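Local atomic coordinates of transcriptional regulator (PDB entry 4IVN), a protein that represses genes of sialic acid catabolism in Vibrio vulnificus as a transcriptional regulator and binds the pathway sugar N-acetylmannosamine 6-phosphate. Residues E270-I273 with P274-A277; R143-A146 with Y147-R151; A243-L246 with V247-V251; S182-G185 with S186-E189. All blocks are in the same frame, centred on the assembly; numbering follows the deposited sequence.

Contact 1: residues E270-I273 with P274-A277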
loop_
_atom_site.group_PDB
_atom_site.type_symbol
_atom_site.label_atom_id
_atom_site.label_comp_id
_atom_site.label_asym_id
_atom_site.label_seq_id
_atom_site.Cartn_x
_atom_site.Cartn_y
_atom_site.Cartn_z
ATOM N N GLU A 270 21.046 1.070 -6.950
ATOM C CA GLU A 270 22.293 0.362 -7.192
ATOM C C GLU A 270 22.704 -0.618 -6.131
ATOM O O GLU A 270 23.149 -1.751 -6.481
ATOM C CB GLU A 270 23.482 1.376 -7.443
ATOM C CG GLU A 270 23.363 2.011 -8.853
ATOM C CD GLU A 270 24.347 3.164 -9.010
ATOM O OE1 GLU A 270 24.921 3.523 -7.980
ATOM O OE2 GLU A 270 24.466 3.787 -10.079
ATOM N N VAL A 271 22.481 -0.300 -4.867
ATOM C CA VAL A 271 23.075 -1.166 -3.853
ATOM C C VAL A 271 22.261 -2.470 -3.615
ATOM O O VAL A 271 22.745 -3.392 -2.874
ATOM C CB VAL A 271 23.367 -0.438 -2.502
ATOM C CG1 VAL A 271 24.375 0.744 -2.684
ATOM C CG2 VAL A 271 22.051 -0.047 -1.772
ATOM N N VAL A 272 21.041 -2.522 -4.153
ATOM C CA VAL A 272 20.257 -3.764 -4.053
ATOM C C VAL A 272 20.436 -4.696 -5.269
ATOM O O VAL A 272 19.949 -5.847 -5.280
ATOM C CB VAL A 272 18.765 -3.494 -3.774
ATOM C CG1 VAL A 272 18.643 -2.836 -2.375
ATOM C CG2 VAL A 272 18.137 -2.703 -4.954
ATOM N N ILE A 273 21.178 -4.241 -6.278
ATOM C CA ILE A 273 21.503 -5.098 -7.464
ATOM C C ILE A 273 22.116 -6.431 -7.033
ATOM O O ILE A 273 21.685 -7.524 -7.544
ATOM C CB ILE A 273 22.359 -4.365 -8.549
ATOM C CG1 ILE A 273 21.564 -3.210 -9.128
ATOM C CG2 ILE A 273 22.858 -5.345 -9.657
ATOM C CD1 ILE A 273 20.301 -3.600 -9.960
ATOM N N PRO A 274 23.030 -6.421 -6.042
ATOM C CA PRO A 274 23.605 -7.765 -5.738
ATOM C C PRO A 274 22.622 -8.668 -4.978
ATOM O O PRO A 274 22.965 -9.831 -4.690
ATOM C CB PRO A 274 24.775 -7.463 -4.780
ATOM C CG PRO A 274 25.101 -6.028 -5.038
ATOM C CD PRO A 274 23.789 -5.337 -5.358
ATOM N N LEU A 275 21.406 -8.185 -4.733
ATOM C CA LEU A 275 20.390 -9.009 -4.025
ATOM C C LEU A 275 19.380 -9.581 -5.041
ATOM O O LEU A 275 18.365 -10.221 -4.643
ATOM C CB LEU A 275 19.667 -8.179 -2.899
ATOM C CG LEU A 275 20.521 -7.213 -2.054
ATOM C CD1 LEU A 275 19.646 -6.528 -1.036
ATOM C CD2 LEU A 275 21.525 -8.133 -1.350
ATOM N N MET A 276 19.678 -9.425 -6.338
ATOM C CA MET A 276 18.753 -9.921 -7.392
ATOM C C MET A 276 19.242 -11.283 -7.810
ATOM O O MET A 276 20.384 -11.580 -7.588
ATOM C CB MET A 276 18.689 -8.952 -8.617
ATOM C CG MET A 276 18.268 -7.532 -8.248
ATOM S SD MET A 276 16.559 -7.634 -7.681
ATOM C CE MET A 276 16.725 -6.402 -6.357
ATOM N N ALA A 277 18.399 -12.113 -8.447
ATOM C CA ALA A 277 18.805 -13.466 -8.799
ATOM C C ALA A 277 19.791 -13.356 -9.940
ATOM O O ALA A 277 20.660 -14.208 -10.109
ATOM C CB ALA A 277 17.634 -14.314 -9.245
#
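L275 slants across V272, its CD1 methyl lying 4.1 Å from V272 CG1, while M276 approaches the same valine from another quarter. The methionine chain bends at both outer torsions (chi2 -66°, chi3 142°), folding back so that CE comes to 3.4 Å from V272 O and 4.2 Å from V272 CG2. V272 is thus flanked by two apolar tips, and its side chain together with M276 touches the bound N-acetylmannosamine 6-phosphate.

The backbone explains why side chains three and four residues apart meet here. L275 N donates to V272 O over 2.8 Å, and M276 N donates to I273 O over 3.0 Å. P274 has no N-H to give, and its ring instead lies against the preceding turn, with CD 3.6 Å from I273 CB and 3.3 Å from V271 O. A type I turn from E270 to I273 precedes these bonds.

Around this end of the chain, E270 OE2 is held by Q266, one turn back, and M72 of the second subunit packs against E270 and I273, with S68 of that subunit against M276. Successive i+3 to i bonds are the mark of a 3-10 turn; this one follows helix 261-270 and gives the sugar phosphate site an apolar border.

Contact 2: residues R143-A146 with Y147-R151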
loop_
_atom_site.group_PDB
_atom_site.type_symbol
_atom_site.label_atom_id
_atom_site.label_comp_id
_atom_site.label_asym_id
_atom_site.label_seq_id
_atom_site.Cartn_x
_atom_site.Cartn_y
_atom_site.Cartn_z
ATOM N N ARG A 143 4.203 2.418 5.970
ATOM C CA ARG A 143 5.316 1.686 5.369
ATOM C C ARG A 143 5.659 2.218 4.002
ATOM O O ARG A 143 6.822 2.262 3.649
ATOM C CB ARG A 143 4.951 0.184 5.225
ATOM C CG ARG A 143 4.979 -0.648 6.531
ATOM C CD ARG A 143 6.306 -0.566 7.356
ATOM N NE ARG A 143 6.237 -1.175 8.741
ATOM C CZ ARG A 143 7.264 -1.358 9.596
ATOM N NH1 ARG A 143 8.495 -0.924 9.288
ATOM N NH2 ARG A 143 7.061 -2.002 10.779
ATOM N N TYR A 144 4.671 2.527 3.194
ATOM C CA TYR A 144 5.035 3.079 1.870
ATOM C C TYR A 144 5.760 4.406 2.014
ATOM O O TYR A 144 6.692 4.691 1.289
ATOM C CB TYR A 144 3.805 3.230 0.959
ATOM C CG TYR A 144 4.182 3.570 -0.486
ATOM C CD1 TYR A 144 5.072 2.714 -1.264
ATOM C CD2 TYR A 144 3.592 4.679 -1.124
ATOM C CE1 TYR A 144 5.369 3.029 -2.599
ATOM C CE2 TYR A 144 3.888 4.962 -2.445
ATOM C CZ TYR A 144 4.773 4.131 -3.158
ATOM O OH TYR A 144 5.053 4.498 -4.446
ATOM N N LEU A 145 5.300 5.238 2.941
ATOM C CA LEU A 145 6.013 6.510 3.198
ATOM C C LEU A 145 7.483 6.314 3.658
ATOM O O LEU A 145 8.404 6.982 3.098
ATOM C CB LEU A 145 5.217 7.282 4.291
ATOM C CG LEU A 145 5.808 8.667 4.715
ATOM C CD1 LEU A 145 6.014 9.594 3.466
ATOM C CD2 LEU A 145 4.740 9.257 5.673
ATOM N N ALA A 146 7.720 5.472 4.656
ATOM C CA ALA A 146 9.027 5.292 5.113
ATOM C C ALA A 146 9.884 4.718 3.960
ATOM O O ALA A 146 11.039 5.052 3.835
ATOM C CB ALA A 146 9.029 4.301 6.277
ATOM N N TYR A 147 9.358 3.757 3.219
ATOM C CA TYR A 147 10.047 3.287 2.024
ATOM C C TYR A 147 10.400 4.382 1.071
ATOM O O TYR A 147 11.569 4.467 0.653
ATOM C CB TYR A 147 9.234 2.148 1.285
ATOM C CG TYR A 147 9.773 1.882 -0.112
ATOM C CD1 TYR A 147 10.816 0.979 -0.324
ATOM C CD2 TYR A 147 9.261 2.622 -1.222
ATOM C CE1 TYR A 147 11.341 0.722 -1.620
ATOM C CE2 TYR A 147 9.794 2.380 -2.507
ATOM C CZ TYR A 147 10.806 1.434 -2.682
ATOM O OH TYR A 147 11.339 1.235 -3.892
ATOM N N ARG A 148 9.442 5.249 0.689
ATOM C CA ARG A 148 9.726 6.244 -0.292
ATOM C C ARG A 148 10.789 7.294 0.278
ATOM O O ARG A 148 11.658 7.820 -0.469
ATOM C CB ARG A 148 8.429 7.013 -0.707
ATOM C CG ARG A 148 7.463 6.167 -1.565
ATOM C CD ARG A 148 8.141 5.784 -2.903
ATOM N NE ARG A 148 8.364 6.988 -3.694
ATOM C CZ ARG A 148 7.453 7.710 -4.351
ATOM N NH1 ARG A 148 6.171 7.348 -4.419
ATOM N NH2 ARG A 148 7.852 8.834 -4.948
ATOM N N LEU A 149 10.686 7.568 1.573
ATOM C CA LEU A 149 11.743 8.387 2.304
ATOM C C LEU A 149 13.129 7.786 2.249
ATOM O O LEU A 149 14.085 8.526 2.008
ATOM C CB LEU A 149 11.384 8.718 3.764
ATOM C CG LEU A 149 10.084 9.609 3.737
ATOM C CD1 LEU A 149 9.401 9.824 5.087
ATOM C CD2 LEU A 149 10.245 10.961 3.035
ATOM N N ILE A 150 13.240 6.490 2.514
ATOM C CA ILE A 150 14.510 5.813 2.491
ATOM C C ILE A 150 15.093 5.812 1.074
ATOM O O ILE A 150 16.336 5.952 0.982
ATOM C CB ILE A 150 14.346 4.360 3.074
ATOM C CG1 ILE A 150 14.215 4.475 4.575
ATOM C CG2 ILE A 150 15.548 3.409 2.677
ATOM C CD1 ILE A 150 13.683 3.165 5.188
ATOM N N ARG A 151 14.232 5.773 0.029
ATOM C CA ARG A 151 14.708 5.869 -1.372
ATOM C C ARG A 151 15.438 7.198 -1.624
ATOM O O ARG A 151 16.476 7.229 -2.330
ATOM C CB ARG A 151 13.555 5.729 -2.382
ATOM C CG ARG A 151 12.999 4.255 -2.550
ATOM C CD ARG A 151 14.032 3.159 -2.742
ATOM N NE ARG A 151 14.886 3.401 -3.940
ATOM C CZ ARG A 151 14.497 3.294 -5.214
ATOM N NH1 ARG A 151 13.307 2.794 -5.543
ATOM N NH2 ARG A 151 15.349 3.637 -6.180
#
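Y144 and R148 lie side by side one helical turn apart, and the arginine covers the ring: R148 CG sits 3.8 Å from the ring centroid and 13° off its normal, a CH-pi contact over the middle of one face. The arginine runs on alongside the tyrosine, bent at chi2 and chi3, until NH1 reaches Y144 OH at 3.1 Å. The guanidinium plane is turned 67° from the ring; the hydroxyl lies tilted from the guanidinium plane, and the N-H...O angle is 141°.

The tight packing continues on the sheet side of helix 137-151, where L145 CD1 and L149 CD1 meet at 3.8 Å, with C132 and I130 of strand 129-133 beneath them. Separately, Y144 and L145 press on helix 237-257. The looser side belongs to I150 and R143. I150 is exposed and touches 143-146 through the A146 carbonyl, CG1 lying 3.3 Å from A146 O, and the partly exposed R143 extends away to a salt bridge with E160.

Y147 and R151 form the ligand-facing pair. R151 CG covers a face of the Y147 ring and R151 NH1 bonds Y147 OH at 3.0 Å, while Y147 CD2 approaches the Y144 ring obliquely, 4.1 Å from Y144 CE1.

Each tyrosine hydroxyl therefore accepts an arginine N-H and has a further polar partner, G235 O of the second subunit for Y144 and sugar O3 for Y147. The arginine-tyrosine pair is used twice, once at the subunit interface and once at the ligand.

Contact 3: residues A243-L246 with V247-V251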
loop_
_atom_site.group_PDB
_atom_site.type_symbol
_atom_site.label_atom_id
_atom_site.label_comp_id
_atom_site.label_asym_id
_atom_site.label_seq_id
_atom_site.Cartn_x
_atom_site.Cartn_y
_atom_site.Cartn_z
ATOM N N ALA A 243 -4.733 7.885 0.156
ATOM C CA ALA A 243 -3.668 8.099 1.224
ATOM C C ALA A 243 -2.286 7.824 0.588
ATOM O O ALA A 243 -1.337 8.636 0.720
ATOM C CB ALA A 243 -3.920 7.243 2.454
ATOM N N LEU A 244 -2.211 6.770 -0.232
ATOM C CA LEU A 244 -0.954 6.507 -0.949
ATOM C C LEU A 244 -0.592 7.551 -1.991
ATOM O O LEU A 244 0.586 7.869 -2.112
ATOM C CB LEU A 244 -0.979 5.100 -1.588
ATOM C CG LEU A 244 -1.078 3.948 -0.617
ATOM C CD1 LEU A 244 -1.559 2.650 -1.395
ATOM C CD2 LEU A 244 0.203 3.701 0.232
ATOM N N LEU A 245 -1.569 8.046 -2.779
ATOM C CA LEU A 245 -1.344 9.185 -3.664
ATOM C C LEU A 245 -0.740 10.426 -2.923
ATOM O O LEU A 245 0.218 11.021 -3.394
ATOM C CB LEU A 245 -2.648 9.594 -4.303
ATOM C CG LEU A 245 -2.598 10.854 -5.184
ATOM C CD1 LEU A 245 -1.753 10.604 -6.414
ATOM C CD2 LEU A 245 -4.005 11.285 -5.610
ATOM N N LEU A 246 -1.293 10.786 -1.773
ATOM C CA LEU A 246 -0.647 11.823 -0.906
ATOM C C LEU A 246 0.822 11.548 -0.645
ATOM O O LEU A 246 1.637 12.502 -0.723
ATOM C CB LEU A 246 -1.307 11.955 0.490
ATOM C CG LEU A 246 -2.811 12.187 0.623
ATOM C CD1 LEU A 246 -3.172 12.218 2.127
ATOM C CD2 LEU A 246 -3.320 13.404 -0.134
ATOM N N VAL A 247 1.160 10.302 -0.276
ATOM C CA VAL A 247 2.582 9.916 -0.088
ATOM C C VAL A 247 3.367 10.144 -1.385
ATOM O O VAL A 247 4.513 10.746 -1.405
ATOM C CB VAL A 247 2.787 8.443 0.373
ATOM C CG1 VAL A 247 4.247 8.069 0.318
ATOM C CG2 VAL A 247 2.321 8.194 1.829
ATOM N N ASP A 248 2.782 9.696 -2.505
ATOM C CA ASP A 248 3.521 9.833 -3.771
ATOM C C ASP A 248 3.781 11.275 -4.158
ATOM O O ASP A 248 4.924 11.608 -4.529
ATOM C CB ASP A 248 2.761 9.113 -4.898
ATOM C CG ASP A 248 3.564 9.006 -6.157
ATOM O OD1 ASP A 248 4.774 8.576 -6.184
ATOM O OD2 ASP A 248 2.922 9.240 -7.125
ATOM N N VAL A 249 2.720 12.105 -4.097
ATOM C CA VAL A 249 2.819 13.532 -4.370
ATOM C C VAL A 249 3.771 14.237 -3.404
ATOM O O VAL A 249 4.606 15.051 -3.821
ATOM C CB VAL A 249 1.416 14.180 -4.363
ATOM C CG1 VAL A 249 1.548 15.654 -4.593
ATOM C CG2 VAL A 249 0.499 13.551 -5.429
ATOM N N LEU A 250 3.788 13.821 -2.145
ATOM C CA LEU A 250 4.747 14.407 -1.244
ATOM C C LEU A 250 6.146 14.181 -1.760
ATOM O O LEU A 250 6.909 15.105 -1.835
ATOM C CB LEU A 250 4.545 13.863 0.213
ATOM C CG LEU A 250 5.554 14.306 1.254
ATOM C CD1 LEU A 250 5.719 15.852 1.383
ATOM C CD2 LEU A 250 5.277 13.665 2.643
ATOM N N VAL A 251 6.530 12.929 -2.033
ATOM C CA VAL A 251 7.919 12.595 -2.351
ATOM C C VAL A 251 8.238 13.069 -3.746
ATOM O O VAL A 251 9.313 13.585 -3.975
ATOM C CB VAL A 251 8.228 11.076 -2.136
ATOM C CG1 VAL A 251 9.696 10.740 -2.458
ATOM C CG2 VAL A 251 7.875 10.794 -0.670
#
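D248, resting its CB 3.5 Å from L245 O, carries the one flat side-chain group here, a carboxylate, and no side chain of 243-246 covers either of its faces or borders its edges. With CG anti to the backbone N (chi1 -170°), the acid swings away from the preceding turn, and OD1 takes its salt bridge from R148 on helix 137-151. F237 of the second subunit packs against the same residue.

Otherwise this length of helix is apolar. L245 and V249 meet one turn apart, L245 CD1 at 3.8 Å from V249 CG2. That valine methyl also touches L245 O at 3.3 Å, lying close beside the bond in which V249 N reaches L245 O over 2.8 Å. V247 brings CB to 3.4 Å from L244 O and CG2 to 3.8 Å from A243 O, setting CB and one branch against the carbonyls of the turn before.

Different sides of helix 237-257 are taken up by different neighbours: L244 and V247 meet Y144, L245 meets L105 and T108 of helix 93-111, and L250 meets I120 and V121 of helix 114-126. A lone carboxylate amid so many buried aliphatic groups would be costly without a counter-charge, so its ionised form is probably favoured by the arginine, which joins the two helices.

Contact 4: residues S182-G185 with S186-E189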
loop_
_atom_site.group_PDB
_atom_site.type_symbol
_atom_site.label_atom_id
_atom_site.label_comp_id
_atom_site.label_asym_id
_atom_site.label_seq_id
_atom_site.Cartn_x
_atom_site.Cartn_y
_atom_site.Cartn_z
ATOM N N SER A 182 -3.585 7.790 9.774
ATOM C CA SER A 182 -4.851 7.309 10.387
ATOM C C SER A 182 -5.983 7.873 9.507
ATOM O O SER A 182 -6.087 9.086 9.419
ATOM C CB SER A 182 -4.971 7.879 11.801
ATOM O OG SER A 182 -6.211 7.510 12.402
ATOM N N SER A 183 -6.827 7.030 8.928
ATOM C CA SER A 183 -7.953 7.539 8.108
ATOM C C SER A 183 -8.911 8.281 9.017
ATOM O O SER A 183 -9.459 9.312 8.624
ATOM C CB SER A 183 -8.736 6.367 7.486
ATOM O OG SER A 183 -8.097 5.952 6.275
ATOM N N SER A 184 -9.145 7.722 10.215
ATOM C CA SER A 184 -10.110 8.295 11.103
ATOM C C SER A 184 -9.585 9.423 11.987
ATOM O O SER A 184 -10.410 10.103 12.636
ATOM C CB SER A 184 -10.682 7.212 12.030
ATOM O OG SER A 184 -9.649 6.816 12.974
ATOM N N GLY A 185 -8.262 9.513 12.145
ATOM C CA GLY A 185 -7.659 10.295 13.235
ATOM C C GLY A 185 -8.287 10.019 14.582
ATOM O O GLY A 185 -8.306 10.923 15.428
ATOM N N SER A 186 -8.784 8.788 14.813
ATOM C CA SER A 186 -9.498 8.481 16.066
ATOM C C SER A 186 -8.965 7.216 16.718
ATOM O O SER A 186 -9.589 6.718 17.637
ATOM C CB SER A 186 -11.029 8.399 15.852
ATOM O OG SER A 186 -11.588 9.584 15.141
ATOM N N THR A 187 -7.828 6.704 16.264
ATOM C CA THR A 187 -7.255 5.476 16.843
ATOM C C THR A 187 -6.436 5.788 18.088
ATOM O O THR A 187 -5.499 6.540 18.062
ATOM C CB THR A 187 -6.388 4.735 15.806
ATOM O OG1 THR A 187 -7.250 4.371 14.708
ATOM C CG2 THR A 187 -5.843 3.441 16.422
ATOM N N LYS A 188 -6.800 5.192 19.208
ATOM C CA LYS A 188 -6.353 5.695 20.471
ATOM C C LYS A 188 -4.803 5.749 20.650
ATOM O O LYS A 188 -4.247 6.805 21.053
ATOM C CB LYS A 188 -7.012 4.831 21.530
ATOM C CG LYS A 188 -7.179 5.448 22.899
ATOM C CD LYS A 188 -6.075 4.898 23.736
ATOM C CE LYS A 188 -6.528 4.586 25.158
ATOM N NZ LYS A 188 -5.218 4.464 25.913
ATOM N N GLU A 189 -4.122 4.624 20.407
ATOM C CA GLU A 189 -2.690 4.583 20.655
ATOM C C GLU A 189 -1.923 5.372 19.567
ATOM O O GLU A 189 -0.844 5.961 19.804
ATOM C CB GLU A 189 -2.157 3.127 20.889
ATOM C CG GLU A 189 -2.750 2.592 22.186
ATOM C CD GLU A 189 -2.119 1.314 22.730
ATOM O OE1 GLU A 189 -2.563 0.775 23.757
ATOM O OE2 GLU A 189 -1.156 0.805 22.154
#
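Hydrogen bonds between S184 and S186 shape this loop. S186 N donates to S184 OG at 2.8 Å with an N-H...O angle of 143°, which makes S184 the head of an ST turn; its hydroxyl lies between the backbone N and the carbonyl carbon (chi1 71°), facing forward along the chain. In return S186 OG donates to S184 O, also at 2.8 Å, from above the carbonyl plane. A weak bond from G185 N to S182 OG, 2.9 Å long and badly bent, adds little by comparison. G185 itself adopts a positive phi of 48°, a conformation that favours glycine.

Looser polar proximity forms a second group. T187 OG1 stands 3.8 Å from S184 OG and 4.0 Å from S182 OG, too far for bonding, yet the three hydroxyls gather on one side of the loop. T187 occupies the N-cap position of helix 188-199 without a capping bond from its side chain.

Ligand contacts make the third. S182 OG and T187 OG1 both bond sugar phosphate O17, while S183 N and S184 N reach O18 and O19; M276 of the second subunit packs on T187. Bound by hydroxyls and backbone N-H groups, with no charged side chain of these two segments at those oxygens, the ligand meets a serine-rich loop whose internal bonds are consistent with a preformed phosphosugar site, as in other SIS domains.

Along the chain the order is contact 2, contact 4, contact 3, contact 1, the first three belonging to the SIS domain. Contacts 2 and 3 are neighbours, centres about 10 Å apart, where helices 137-151 and 237-257 pack and R148 NH1 meets D248 OD1 at 2.6 Å. Contact 4 follows strand 176-181 of the parallel sheet, its centre about 21 Å from that of contact 2, and contact 1 lies close to the C-terminus, with its centre about 37 Å from that of contact 4. Distant within one subunit, contacts 1 and 4 come together across the dimer, where M276 of one chain packs on T187 of the other. Each sugar phosphate site thus appears to draw on both subunits, linking ligand binding to dimer architecture.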